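PDB 6M9M: AlkD2 from Streptococcus mutans, which is of unknown function but belongs to the HEAT-like repeat family of DNA glycosylases and binds inosine-5'-monophosphate. Local coordinates for residues T29-N34 with G63-D68; K21-R26 with V51-M56; A151-D156 with K163-A168; W187-K192 with Q196-A201. All blocks are in the same frame, centred on the assembly; numbering follows the deposited sequence. Where two conformers were deposited one is given.

How the interactions relate
The four contacts fall into two pairs on opposite sides of the centre of an all-helical, HEAT-like repeat chain. Interactions 1 and 2 both join helix 21-32 to helix 52-65, with centres about 14 Å apart; their segments alternate along the chain, and Tyr64 of the first packs on Glu24 of the second. Interactions 3 and 4 come later in sequence, one after the other, with centres about 9 Å apart; Glu155 and Ser191, and Lys154 and Trp187, tie them together. Between the pairs the centres lie about 28 to 40 Å apart and nothing touches. Of the four, interaction 2 adjoins the nucleotide site, whereas the other three lie away from it and are packing between helices, or between a loop and a helix.

Interaction 1: T29-N34 with G63-D68; sequences TDYKSN and GYLSKD
Helix-to-helix packing in a HEAT-like repeat scaffold is illustrated by Tyr31 and Tyr64, which meet where helix 21-32 and helix 52-65 both approach their C-terminal ends. The central element is a CH-pi contact: Tyr64 CB sits over one face of the Tyr31 ring, 3.5 Å from the centroid and only 9° off the ring normal. The Tyr31 phenol reaches across because its CG is anti to the backbone N (chi1 174°), which carries the ring out toward the second helix. Tyr64 instead turns its CG anti to its own carbonyl carbon, and its ring runs back along helix 21-32 to lie on Glu24, Ala27 and Leu28. The two aromatic planes are inclined at 39°, with centroids 5.5 Å apart, an oblique pairing. The side chain of Leu65, next along the second helix, also packs on Ile39 and Ala43 of helix 36-47.

The polar atoms of the pair are linked to helix 85-102: Lys101 NZ is hydrogen-bonded to Tyr64 O and, more weakly, to Tyr31 OH, so one ammonium group serves both tyrosines. Just past the end of the first helix, Asn34 ND2 gives a nearly straight bond of 2.9 Å to Asp30 O, using a lone pair in the carbonyl plane. In the plane of the Tyr31 ring, at its edge, Leu65 CD2 lies 3.8 Å from Tyr31 CE1.

Interaction 2: K21-R26 with V51-M56; sequences KEEEQR and VYQVRM
A buried contact between an acidic side chain and the aliphatic parts of its neighbours joins Glu23, in the first turn of helix 21-32, to Gln53 and Met56 at the start of helix 52-65. The carboxylate meets carbon here: Glu23 OE2 lies 3.3 Å from Gln53 CB and 3.5 Å from Gln53 CG. A bend at chi2 (97°) swings the carboxylate aside from the line of the chain; Gln53 is bent at the same torsion, and the carboxylate and amide planes are nearly coplanar, 22° apart. The amide has its own partner, since Gln53 NE2 is hydrogen-bonded to Ile16 O. The methyl group of Met56, CE, comes to 3.8 Å from both Glu23 CD and Glu23 OE2.

In this HEAT-like repeat fold the contact stands beside the nucleotide pocket. Met56 also packs on Val87, Val90 and Arg86 of helix 85-102, and Arg86 is one of the residues that bind inosine-5'-monophosphate; the Met56 side chain is about 8 Å from the ligand. Within the second segment, Gln53 CD lies over the centre of the Tyr52 ring, 3.6 Å above its plane.

Interaction 3: A151-D156 with K163-A168; sequences ADLKED and KSVGNA
Leu153 and Val165 form the tight part of this contact, in which the loop after helix 143-151 leans on helix 159-175. Leu153 CB approaches Val165 CG2 at 3.7 Å, and both side chains leave the backbone toward the other segment. The two methyl groups of Val165 divide the work: CG2, anti to the carbonyl carbon, meets the start of the Leu153 side chain, whereas CG1, anti to the backbone N (chi1 170°), faces the loop backbone, 4.3 Å from Lys154 N. Leu153 also packs on Val161 of helix 159-175 and on Thr127 of helix 120-129, and Val165 also touches Val197 of helix 192-201.

The other side is looser and more polar. Asp152 and Glu155 are exposed and make no contact with the helical segment, and the long chain of Lys154 leads away from it to a cation-pi interaction with Trp187. Lys154 NZ also makes a weak hydrogen bond to Ala151 O at 3.5 Å. The loop is shaped by two overlapping type I turns, closed by Lys154 N to Ala151 O and by Asp156 N to Leu153 O, both 3.0 Å. At the buried end of the loop, Asp156 OD2 forms a salt bridge with Arg123, and Asp156 OD1 accepts a hydrogen bond from Ser158 N. A short turn-rich linker, folded back so that Leu153 packs on the following helix, connects successive helices in this HEAT-like repeat protein.

Interaction 4: W187-K192 with Q196-A201; sequences WKLESK and QVYKLA
Leu189 and Trp187 meet Tyr198 from two directions. Leu189 CD1 lies over the centre of the Tyr198 ring, 3.8 Å from the centroid and 6° off the normal, a clear CH-pi contact; its other methyl, CD2, comes to 3.7 Å from Tyr198 CD1. Trp187 approaches at the edge, with CE3 in the plane of the Tyr198 ring and 3.9 Å from Tyr198 CD1. Tyr198 CG, anti to the backbone N (chi1 -178°), carries the ring out toward both. The far end of the indole touches Val197, whose CG1 is 3.7 Å from Trp187 CH2 and near the plane of the indole.

These contacts fold the loop following helix 177-185 against helix 192-201, the last helix of the HEAT-like repeat chain. Where loop becomes helix, Gln196 N donates to Lys192 O at 3.1 Å with an angle of 156°, in the first turn. Ser191 is the N-cap, its OG accepting from Ile194 N, and it is also hydrogen-bonded to Glu155. Leu189, at the centre of an inverse gamma turn, has its carbonyl O bonded to Asn195 ND2.

Farther out, Trp187 NE1 is hydrogen-bonded to Glu183 OE2, a bond that limits the rotation of the indole. Gln196 OE1 accepts from Arg162 NE, and Gln196 NE2 donates to Glu159 OE2; Arg162 and Glu159 both belong to helix 159-175.

Interaction 1: T29-N34 with G63-D68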
loop_
_atom_site.group_PDB
_atom_site.type_symbol
_atom_site.label_atom_id
_atom_site.label_comp_id
_atom_site.label_asym_id
_atom_site.label_seq_id
_atom_site.Cartn_x
_atom_site.Cartn_y
_atom_site.Cartn_z
ATOM N N THR A 29 -9.551 -17.472 -0.596
ATOM C CA THR A 29 -10.307 -18.690 -0.330
ATOM C C THR A 29 -10.351 -19.002 1.157
ATOM O O THR A 29 -11.414 -19.305 1.711
ATOM C CB THR A 29 -9.675 -19.856 -1.091
ATOM O OG1 THR A 29 -9.781 -19.609 -2.497
ATOM C CG2 THR A 29 -10.371 -21.172 -0.755
ATOM N N ASP A 30 -9.200 -18.937 1.820
ATOM C CA ASP A 30 -9.151 -19.308 3.232
ATOM C C ASP A 30 -9.896 -18.299 4.099
ATOM O O ASP A 30 -10.571 -18.680 5.059
ATOM C CB ASP A 30 -7.695 -19.465 3.672
ATOM C CG ASP A 30 -7.003 -20.661 3.023
ATOM O OD1 ASP A 30 -7.703 -21.562 2.504
ATOM O OD2 ASP A 30 -5.754 -20.703 3.050
ATOM N N TYR A 31 -9.811 -17.014 3.759
ATOM C CA TYR A 31 -10.570 -15.998 4.472
ATOM C C TYR A 31 -12.072 -16.239 4.365
ATOM O O TYR A 31 -12.808 -16.077 5.346
ATOM C CB TYR A 31 -10.195 -14.619 3.918
ATOM C CG TYR A 31 -11.035 -13.512 4.486
ATOM C CD1 TYR A 31 -10.825 -13.057 5.777
ATOM C CD2 TYR A 31 -12.052 -12.932 3.737
ATOM C CE1 TYR A 31 -11.597 -12.052 6.309
ATOM C CE2 TYR A 31 -12.842 -11.926 4.275
ATOM C CZ TYR A 31 -12.601 -11.476 5.556
ATOM O OH TYR A 31 -13.383 -10.474 6.099
ATOM N N LYS A 32 -12.551 -16.639 3.190
ATOM C CA LYS A 32 -13.989 -16.758 2.988
ATOM C C LYS A 32 -14.575 -17.997 3.640
ATOM O O LYS A 32 -15.780 -18.017 3.923
ATOM C CB LYS A 32 -14.308 -16.760 1.490
ATOM C CG LYS A 32 -14.071 -15.414 0.832
ATOM C CD LYS A 32 -14.250 -15.479 -0.679
ATOM C CE LYS A 32 -15.711 -15.362 -1.074
ATOM N NZ LYS A 32 -15.869 -15.341 -2.554
ATOM N N SER A 33 -13.768 -19.022 3.891
ATOM C CA SER A 33 -14.289 -20.322 4.287
ATOM C C SER A 33 -14.097 -20.632 5.764
ATOM O O SER A 33 -14.392 -21.752 6.192
ATOM C CB SER A 33 -13.645 -21.422 3.441
ATOM O OG SER A 33 -12.255 -21.512 3.720
ATOM N N ASN A 34 -13.621 -19.681 6.555
ATOM C CA ASN A 34 -13.393 -19.931 7.966
ATOM C C ASN A 34 -13.749 -18.694 8.774
ATOM O O ASN A 34 -13.726 -17.568 8.270
ATOM C CB ASN A 34 -11.919 -20.273 8.231
ATOM C CG ASN A 34 -11.467 -21.509 7.494
ATOM O OD1 ASN A 34 -11.664 -22.625 7.968
ATOM N ND2 ASN A 34 -10.868 -21.323 6.323
ATOM N N GLY A 63 -4.942 -7.935 5.206
ATOM C CA GLY A 63 -5.798 -7.015 4.481
ATOM C C GLY A 63 -7.270 -7.361 4.584
ATOM O O GLY A 63 -8.120 -6.497 4.834
ATOM N N TYR A 64 -7.604 -8.641 4.381
ATOM C CA TYR A 64 -9.004 -9.046 4.473
ATOM C C TYR A 64 -9.557 -8.901 5.891
ATOM O O TYR A 64 -10.765 -8.701 6.064
ATOM C CB TYR A 64 -9.180 -10.490 3.983
ATOM C CG TYR A 64 -8.671 -10.729 2.580
ATOM C CD1 TYR A 64 -8.890 -9.818 1.564
ATOM C CD2 TYR A 64 -7.916 -11.853 2.291
ATOM C CE1 TYR A 64 -8.360 -10.026 0.291
ATOM C CE2 TYR A 64 -7.416 -12.085 1.036
ATOM C CZ TYR A 64 -7.628 -11.181 0.036
ATOM O OH TYR A 64 -7.086 -11.441 -1.201
ATOM N N LEU A 65 -8.698 -9.019 6.900
ATOM C CA LEU A 65 -9.059 -8.995 8.311
ATOM C C LEU A 65 -8.953 -7.612 8.942
ATOM O O LEU A 65 -9.210 -7.469 10.150
ATOM C CB LEU A 65 -8.108 -9.915 9.074
ATOM C CG LEU A 65 -8.203 -11.412 8.815
ATOM C CD1 LEU A 65 -6.922 -12.048 9.343
ATOM C CD2 LEU A 65 -9.443 -12.013 9.463
ATOM N N SER A 66 -8.612 -6.596 8.155
ATOM C CA SER A 66 -8.152 -5.320 8.681
ATOM C C SER A 66 -9.240 -4.448 9.293
ATOM O O SER A 66 -8.888 -3.390 9.832
ATOM C CB SER A 66 -7.398 -4.555 7.592
ATOM O OG SER A 66 -8.205 -4.333 6.465
ATOM N N LYS A 67 -10.509 -4.852 9.286
ATOM C CA LYS A 67 -11.500 -4.178 10.124
ATOM C C LYS A 67 -11.126 -4.265 11.600
ATOM O O LYS A 67 -11.471 -3.374 12.392
ATOM C CB LYS A 67 -12.887 -4.784 9.887
ATOM C CG LYS A 67 -14.026 -4.186 10.687
ATOM C CD LYS A 67 -15.297 -4.948 10.373
ATOM C CE LYS A 67 -16.481 -4.466 11.183
ATOM N NZ LYS A 67 -17.711 -5.255 10.875
ATOM N N ASP A 68 -10.402 -5.309 11.991
ATOM C CA ASP A 68 -9.889 -5.445 13.355
ATOM C C ASP A 68 -8.690 -4.511 13.506
ATOM O O ASP A 68 -7.664 -4.687 12.848
ATOM C CB ASP A 68 -9.503 -6.901 13.599
ATOM C CG ASP A 68 -9.050 -7.168 15.020
ATOM O OD1 ASP A 68 -8.526 -6.249 15.682
ATOM O OD2 ASP A 68 -9.187 -8.333 15.458
#

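Interaction 2: K21-R26 with V51-M56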
loop_
_atom_site.group_PDB
_atom_site.type_symbol
_atom_site.label_atom_id
_atom_site.label_comp_id
_atom_site.label_asym_id
_atom_site.label_seq_id
_atom_site.Cartn_x
_atom_site.Cartn_y
_atom_site.Cartn_z
ATOM N N LYS A 21 -0.418 -13.607 -7.573
ATOM C CA LYS A 21 -1.815 -14.025 -7.643
ATOM C C LYS A 21 -2.071 -15.366 -6.965
ATOM O O LYS A 21 -3.164 -15.574 -6.433
ATOM C CB LYS A 21 -2.291 -14.020 -9.093
ATOM C CG LYS A 21 -2.535 -12.613 -9.611
ATOM C CD LYS A 21 -2.681 -12.568 -11.119
ATOM C CE LYS A 21 -2.818 -11.129 -11.601
ATOM N NZ LYS A 21 -1.666 -10.268 -11.177
ATOM N N GLU A 22 -1.098 -16.281 -6.949
ATOM C CA GLU A 22 -1.344 -17.567 -6.299
ATOM C C GLU A 22 -1.526 -17.393 -4.795
ATOM O O GLU A 22 -2.447 -17.966 -4.197
ATOM C CB GLU A 22 -0.204 -18.541 -6.580
ATOM C CG GLU A 22 -0.002 -18.866 -8.037
ATOM C CD GLU A 22 1.019 -19.964 -8.241
ATOM O OE1 GLU A 22 1.060 -20.893 -7.405
ATOM O OE2 GLU A 22 1.780 -19.888 -9.224
ATOM N N GLU A 23 -0.672 -16.588 -4.167
ATOM C CA GLU A 23 -0.801 -16.340 -2.739
ATOM C C GLU A 23 -2.094 -15.593 -2.433
ATOM O O GLU A 23 -2.790 -15.918 -1.463
ATOM C CB GLU A 23 0.411 -15.560 -2.237
ATOM C CG GLU A 23 1.732 -16.321 -2.334
ATOM C CD GLU A 23 2.559 -15.992 -3.575
ATOM O OE1 GLU A 23 1.984 -15.526 -4.573
ATOM O OE2 GLU A 23 3.793 -16.209 -3.544
ATOM N N GLU A 24 -2.427 -14.599 -3.252
ATOM C CA GLU A 24 -3.651 -13.837 -3.068
ATOM C C GLU A 24 -4.877 -14.732 -3.139
ATOM O O GLU A 24 -5.769 -14.646 -2.290
ATOM C CB GLU A 24 -3.723 -12.752 -4.145
ATOM C CG GLU A 24 -4.905 -11.823 -3.977
ATOM C CD GLU A 24 -5.023 -10.819 -5.100
ATOM O OE1 GLU A 24 -4.571 -11.130 -6.229
ATOM O OE2 GLU A 24 -5.586 -9.730 -4.855
ATOM N N GLN A 25 -4.960 -15.584 -4.162
ATOM C CA GLN A 25 -6.152 -16.411 -4.309
ATOM C C GLN A 25 -6.288 -17.407 -3.163
ATOM O O GLN A 25 -7.397 -17.649 -2.679
ATOM C CB GLN A 25 -6.156 -17.117 -5.663
ATOM C CG GLN A 25 -7.431 -17.910 -5.920
ATOM C CD GLN A 25 -8.697 -17.070 -5.760
ATOM O OE1 GLN A 25 -8.903 -16.091 -6.481
ATOM N NE2 GLN A 25 -9.541 -17.445 -4.801
ATOM N N ARG A 26 -5.177 -17.984 -2.700
ATOM C CA ARG A 26 -5.262 -18.892 -1.559
ATOM C C ARG A 26 -5.739 -18.155 -0.312
ATOM O O ARG A 26 -6.591 -18.658 0.427
ATOM C CB ARG A 26 -3.899 -19.537 -1.314
ATOM C CG ARG A 26 -3.941 -20.748 -0.398
ATOM C CD ARG A 26 -4.474 -22.011 -1.108
ATOM N NE ARG A 26 -4.157 -23.187 -0.311
ATOM C CZ ARG A 26 -3.046 -23.907 -0.430
ATOM N NH1 ARG A 26 -2.140 -23.605 -1.350
ATOM N NH2 ARG A 26 -2.859 -24.951 0.365
ATOM N N VAL A 51 9.624 -18.304 4.890
ATOM C CA VAL A 51 9.344 -18.369 3.458
ATOM C C VAL A 51 8.585 -17.101 3.096
ATOM O O VAL A 51 7.429 -16.926 3.497
ATOM C CB VAL A 51 8.553 -19.637 3.104
ATOM C CG1 VAL A 51 8.208 -19.654 1.631
ATOM C CG2 VAL A 51 9.360 -20.887 3.499
ATOM N N TYR A 52 9.219 -16.194 2.345
ATOM C CA TYR A 52 8.605 -14.875 2.150
ATOM C C TYR A 52 7.272 -14.976 1.406
ATOM O O TYR A 52 6.374 -14.160 1.625
ATOM C CB TYR A 52 9.568 -13.895 1.481
ATOM C CG TYR A 52 9.724 -14.036 -0.025
ATOM C CD1 TYR A 52 8.778 -13.519 -0.892
ATOM C CD2 TYR A 52 10.829 -14.682 -0.579
ATOM C CE1 TYR A 52 8.910 -13.652 -2.262
ATOM C CE2 TYR A 52 10.973 -14.803 -1.940
ATOM C CZ TYR A 52 10.020 -14.288 -2.785
ATOM O OH TYR A 52 10.166 -14.417 -4.147
ATOM N N GLN A 53 7.110 -15.982 0.543
ATOM C CA GLN A 53 5.848 -16.152 -0.159
ATOM C C GLN A 53 4.705 -16.488 0.794
ATOM O O GLN A 53 3.561 -16.097 0.546
ATOM C CB GLN A 53 5.987 -17.228 -1.239
ATOM C CG GLN A 53 7.015 -16.930 -2.334
ATOM C CD GLN A 53 8.390 -17.506 -2.048
ATOM O OE1 GLN A 53 8.766 -17.691 -0.892
ATOM N NE2 GLN A 53 9.158 -17.773 -3.107
ATOM N N VAL A 54 4.989 -17.206 1.885
ATOM C CA VAL A 54 3.973 -17.464 2.903
ATOM C C VAL A 54 3.670 -16.193 3.692
ATOM O O VAL A 54 2.517 -15.940 4.057
ATOM C CB VAL A 54 4.398 -18.647 3.791
ATOM C CG1 VAL A 54 3.425 -18.859 4.938
ATOM C CG2 VAL A 54 4.484 -19.915 2.958
ATOM N N ARG A 55 4.681 -15.346 3.918
ATOM C CA ARG A 55 4.398 -14.046 4.512
ATOM C C ARG A 55 3.536 -13.186 3.591
ATOM O O ARG A 55 2.677 -12.444 4.072
ATOM C CB ARG A 55 5.688 -13.323 4.894
ATOM C CG ARG A 55 6.546 -14.093 5.882
ATOM C CD ARG A 55 7.450 -13.192 6.677
ATOM N NE ARG A 55 8.356 -12.374 5.871
ATOM C CZ ARG A 55 9.505 -12.809 5.367
ATOM N NH1 ARG A 55 9.885 -14.071 5.543
ATOM N NH2 ARG A 55 10.279 -11.985 4.680
ATOM N N MET A 56 3.737 -13.279 2.272
ATOM C CA MET A 56 2.849 -12.590 1.335
ATOM C C MET A 56 1.404 -13.031 1.526
ATOM O O MET A 56 0.500 -12.199 1.639
ATOM C CB MET A 56 3.299 -12.844 -0.102
ATOM C CG MET A 56 4.594 -12.158 -0.518
ATOM S SD MET A 56 5.246 -12.708 -2.110
ATOM C CE MET A 56 3.848 -12.412 -3.173
#

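Interaction 3: A151-D156 with K163-A168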
loop_
_atom_site.group_PDB
_atom_site.type_symbol
_atom_site.label_atom_id
_atom_site.label_comp_id
_atom_site.label_asym_id
_atom_site.label_seq_id
_atom_site.Cartn_x
_atom_site.Cartn_y
_atom_site.Cartn_z
ATOM N N ALA A 151 1.178 15.263 -2.576
ATOM C CA ALA A 151 2.173 16.324 -2.728
ATOM C C ALA A 151 2.778 16.729 -1.390
ATOM O O ALA A 151 3.910 17.226 -1.366
ATOM C CB ALA A 151 1.541 17.531 -3.427
ATOM N N ASP A 152 2.068 16.499 -0.276
ATOM C CA ASP A 152 2.637 16.775 1.029
ATOM C C ASP A 152 3.902 15.968 1.301
ATOM O O ASP A 152 4.680 16.334 2.190
ATOM C CB ASP A 152 1.651 16.447 2.154
ATOM C CG ASP A 152 0.528 17.450 2.297
ATOM O OD1 ASP A 152 0.715 18.625 1.930
ATOM O OD2 ASP A 152 -0.541 17.054 2.834
ATOM N N LEU A 153 4.100 14.849 0.604
ATOM C CA LEU A 153 5.266 14.002 0.789
ATOM C C LEU A 153 6.371 14.276 -0.224
ATOM O O LEU A 153 7.327 13.493 -0.320
ATOM C CB LEU A 153 4.863 12.525 0.791
ATOM C CG LEU A 153 4.277 11.976 2.093
ATOM C CD1 LEU A 153 2.961 12.613 2.470
ATOM C CD2 LEU A 153 4.133 10.465 1.999
ATOM N N LYS A 154 6.299 15.408 -0.940
ATOM C CA LYS A 154 7.311 15.719 -1.957
ATOM C C LYS A 154 8.701 15.983 -1.376
ATOM O O LYS A 154 9.688 15.917 -2.122
ATOM C CB LYS A 154 6.865 16.916 -2.797
ATOM C CG LYS A 154 6.769 18.225 -2.037
ATOM C CD LYS A 154 5.971 19.249 -2.827
ATOM C CE LYS A 154 5.884 20.569 -2.084
ATOM N NZ LYS A 154 5.030 20.451 -0.862
ATOM N N GLU A 155 8.806 16.271 -0.078
ATOM C CA GLU A 155 10.084 16.450 0.599
ATOM C C GLU A 155 10.480 15.221 1.423
ATOM O O GLU A 155 11.342 15.318 2.303
ATOM C CB GLU A 155 10.057 17.679 1.522
ATOM C CG GLU A 155 9.806 19.028 0.844
ATOM C CD GLU A 155 10.977 19.544 0.038
ATOM O OE1 GLU A 155 12.077 18.927 0.059
ATOM O OE2 GLU A 155 10.813 20.594 -0.615
ATOM N N ASP A 156 9.864 14.066 1.168
ATOM C CA ASP A 156 10.137 12.903 1.998
ATOM C C ASP A 156 11.624 12.556 1.999
ATOM O O ASP A 156 12.301 12.618 0.969
ATOM C CB ASP A 156 9.331 11.701 1.519
ATOM C CG ASP A 156 9.150 10.663 2.607
ATOM O OD1 ASP A 156 10.057 9.833 2.821
ATOM O OD2 ASP A 156 8.085 10.703 3.256
ATOM N N LYS A 163 9.780 8.129 -5.048
ATOM C CA LYS A 163 9.443 7.563 -6.350
ATOM C C LYS A 163 7.956 7.257 -6.435
ATOM O O LYS A 163 7.317 7.518 -7.458
ATOM C CB LYS A 163 10.277 6.315 -6.608
ATOM C CG LYS A 163 11.740 6.642 -6.870
ATOM C CD LYS A 163 12.562 5.405 -7.147
ATOM C CE LYS A 163 13.955 5.777 -7.628
ATOM N NZ LYS A 163 14.793 4.578 -7.883
ATOM N N SER A 164 7.376 6.733 -5.357
ATOM C CA SER A 164 5.935 6.477 -5.332
ATOM C C SER A 164 5.135 7.777 -5.381
ATOM O O SER A 164 4.128 7.865 -6.088
ATOM C CB SER A 164 5.629 5.651 -4.093
ATOM O OG SER A 164 4.281 5.304 -4.009
ATOM N N VAL A 165 5.588 8.799 -4.666
ATOM C CA VAL A 165 4.926 10.103 -4.668
ATOM C C VAL A 165 4.921 10.696 -6.068
ATOM O O VAL A 165 3.880 11.116 -6.579
ATOM C CB VAL A 165 5.637 11.039 -3.672
ATOM C CG1 VAL A 165 5.159 12.477 -3.807
ATOM C CG2 VAL A 165 5.440 10.558 -2.250
ATOM N N GLY A 166 6.089 10.757 -6.701
ATOM C CA GLY A 166 6.156 11.348 -8.021
ATOM C C GLY A 166 5.343 10.590 -9.050
ATOM O O GLY A 166 4.668 11.189 -9.887
ATOM N N ASN A 167 5.405 9.260 -9.012
ATOM C CA ASN A 167 4.625 8.467 -9.954
ATOM C C ASN A 167 3.134 8.507 -9.656
ATOM O O ASN A 167 2.329 8.424 -10.591
ATOM C CB ASN A 167 5.170 7.049 -9.992
ATOM C CG ASN A 167 6.467 6.961 -10.778
ATOM O OD1 ASN A 167 6.574 7.504 -11.867
ATOM N ND2 ASN A 167 7.466 6.329 -10.203
ATOM N N ALA A 168 2.742 8.656 -8.381
ATOM C CA ALA A 168 1.323 8.793 -8.065
ATOM C C ALA A 168 0.753 10.093 -8.624
ATOM O O ALA A 168 -0.386 10.121 -9.114
ATOM C CB ALA A 168 1.103 8.683 -6.559
#

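Interaction 4: W187-K192 with Q196-A201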
loop_
_atom_site.group_PDB
_atom_site.type_symbol
_atom_site.label_atom_id
_atom_site.label_comp_id
_atom_site.label_asym_id
_atom_site.label_seq_id
_atom_site.Cartn_x
_atom_site.Cartn_y
_atom_site.Cartn_z
ATOM N N TRP A 187 5.170 24.889 -6.427
ATOM C CA TRP A 187 6.337 24.316 -5.775
ATOM C C TRP A 187 7.561 25.198 -5.995
ATOM O O TRP A 187 7.798 25.692 -7.100
ATOM C CB TRP A 187 6.634 22.936 -6.349
ATOM C CG TRP A 187 5.621 21.885 -6.028
ATOM C CD1 TRP A 187 4.382 22.060 -5.478
ATOM C CD2 TRP A 187 5.760 20.479 -6.262
ATOM N NE1 TRP A 187 3.753 20.842 -5.343
ATOM C CE2 TRP A 187 4.581 19.863 -5.819
ATOM C CE3 TRP A 187 6.784 19.675 -6.789
ATOM C CZ2 TRP A 187 4.377 18.492 -5.917
ATOM C CZ3 TRP A 187 6.587 18.313 -6.855
ATOM C CH2 TRP A 187 5.395 17.739 -6.428
ATOM N N LYS A 188 8.352 25.369 -4.940
ATOM C CA LYS A 188 9.654 26.032 -5.010
ATOM C C LYS A 188 10.709 24.930 -5.103
ATOM O O LYS A 188 10.921 24.189 -4.142
ATOM C CB LYS A 188 9.863 26.898 -3.769
ATOM C CG LYS A 188 11.187 27.642 -3.751
ATOM C CD LYS A 188 11.307 28.545 -2.533
ATOM C CE LYS A 188 12.674 29.214 -2.492
ATOM N NZ LYS A 188 12.863 30.071 -1.286
ATOM N N LEU A 189 11.368 24.827 -6.260
ATOM C CA LEU A 189 12.180 23.652 -6.603
ATOM C C LEU A 189 13.623 23.764 -6.102
ATOM O O LEU A 189 14.596 23.778 -6.861
ATOM C CB LEU A 189 12.159 23.414 -8.106
ATOM C CG LEU A 189 10.790 23.092 -8.682
ATOM C CD1 LEU A 189 10.958 22.836 -10.169
ATOM C CD2 LEU A 189 10.142 21.899 -8.017
ATOM N N GLU A 190 13.753 23.759 -4.790
ATOM C CA GLU A 190 15.025 23.968 -4.115
ATOM C C GLU A 190 15.733 22.664 -3.761
ATOM O O GLU A 190 16.897 22.473 -4.124
ATOM C CB GLU A 190 14.731 24.805 -2.869
ATOM C CG GLU A 190 15.901 25.376 -2.152
ATOM C CD GLU A 190 15.458 26.416 -1.133
ATOM O OE1 GLU A 190 14.865 26.021 -0.104
ATOM O OE2 GLU A 190 15.669 27.622 -1.379
ATOM N N SER A 191 15.073 21.769 -3.047
ATOM C CA SER A 191 15.765 20.603 -2.522
ATOM C C SER A 191 16.005 19.548 -3.604
ATOM O O SER A 191 15.334 19.500 -4.638
ATOM C CB SER A 191 14.987 19.960 -1.379
ATOM O OG SER A 191 13.781 19.420 -1.861
ATOM N N LYS A 192 16.969 18.666 -3.328
ATOM C CA LYS A 192 17.156 17.485 -4.164
ATOM C C LYS A 192 15.871 16.674 -4.226
ATOM O O LYS A 192 15.455 16.207 -5.293
ATOM C CB LYS A 192 18.297 16.642 -3.577
ATOM C CG LYS A 192 18.531 15.307 -4.259
ATOM C CD LYS A 192 19.482 14.413 -3.461
ATOM C CE LYS A 192 18.801 13.833 -2.237
ATOM N NZ LYS A 192 19.681 12.858 -1.537
ATOM N N GLN A 196 13.469 15.680 -7.596
ATOM C CA GLN A 196 13.256 14.307 -8.026
ATOM C C GLN A 196 11.768 14.041 -8.259
ATOM O O GLN A 196 11.368 13.447 -9.276
ATOM C CB GLN A 196 13.820 13.357 -6.971
ATOM C CG GLN A 196 13.567 11.922 -7.315
ATOM C CD GLN A 196 14.323 10.964 -6.445
ATOM O OE1 GLN A 196 14.540 11.218 -5.254
ATOM N NE2 GLN A 196 14.755 9.852 -7.034
ATOM N N VAL A 197 10.932 14.466 -7.316
ATOM C CA VAL A 197 9.499 14.246 -7.426
ATOM C C VAL A 197 8.930 15.045 -8.588
ATOM O O VAL A 197 8.097 14.542 -9.350
ATOM C CB VAL A 197 8.833 14.617 -6.088
ATOM C CG1 VAL A 197 7.314 14.575 -6.210
ATOM C CG2 VAL A 197 9.303 13.690 -4.962
ATOM N N TYR A 198 9.363 16.304 -8.734
ATOM C CA TYR A 198 8.853 17.156 -9.800
ATOM C C TYR A 198 9.100 16.543 -11.173
ATOM O O TYR A 198 8.212 16.564 -12.034
ATOM C CB TYR A 198 9.489 18.537 -9.702
ATOM C CG TYR A 198 8.976 19.505 -10.745
ATOM C CD1 TYR A 198 7.859 20.274 -10.490
ATOM C CD2 TYR A 198 9.602 19.642 -11.969
ATOM C CE1 TYR A 198 7.370 21.166 -11.435
ATOM C CE2 TYR A 198 9.128 20.540 -12.928
ATOM C CZ TYR A 198 8.004 21.294 -12.654
ATOM O OH TYR A 198 7.517 22.197 -13.584
ATOM N N LYS A 199 10.297 16.000 -11.406
ATOM C CA LYS A 199 10.578 15.420 -12.715
ATOM C C LYS A 199 9.628 14.271 -13.020
ATOM O O LYS A 199 9.108 14.172 -14.136
ATOM C CB LYS A 199 12.016 14.941 -12.802
ATOM C CG LYS A 199 13.035 16.047 -12.930
ATOM C CD LYS A 199 14.446 15.467 -13.037
ATOM C CE LYS A 199 15.489 16.531 -13.290
ATOM N NZ LYS A 199 15.642 17.426 -12.108
ATOM N N LEU A 200 9.373 13.399 -12.039
ATOM C CA LEU A 200 8.460 12.289 -12.275
ATOM C C LEU A 200 7.048 12.792 -12.546
ATOM O O LEU A 200 6.348 12.270 -13.423
ATOM C CB LEU A 200 8.442 11.366 -11.059
ATOM C CG LEU A 200 9.699 10.532 -10.847
ATOM C CD1 LEU A 200 9.712 9.891 -9.472
ATOM C CD2 LEU A 200 9.836 9.444 -11.906
ATOM N N ALA A 201 6.607 13.802 -11.795
ATOM C CA ALA A 201 5.216 14.243 -11.827
ATOM C C ALA A 201 4.862 15.094 -13.036
ATOM O O ALA A 201 3.670 15.220 -13.347
ATOM C CB ALA A 201 4.907 15.032 -10.554
#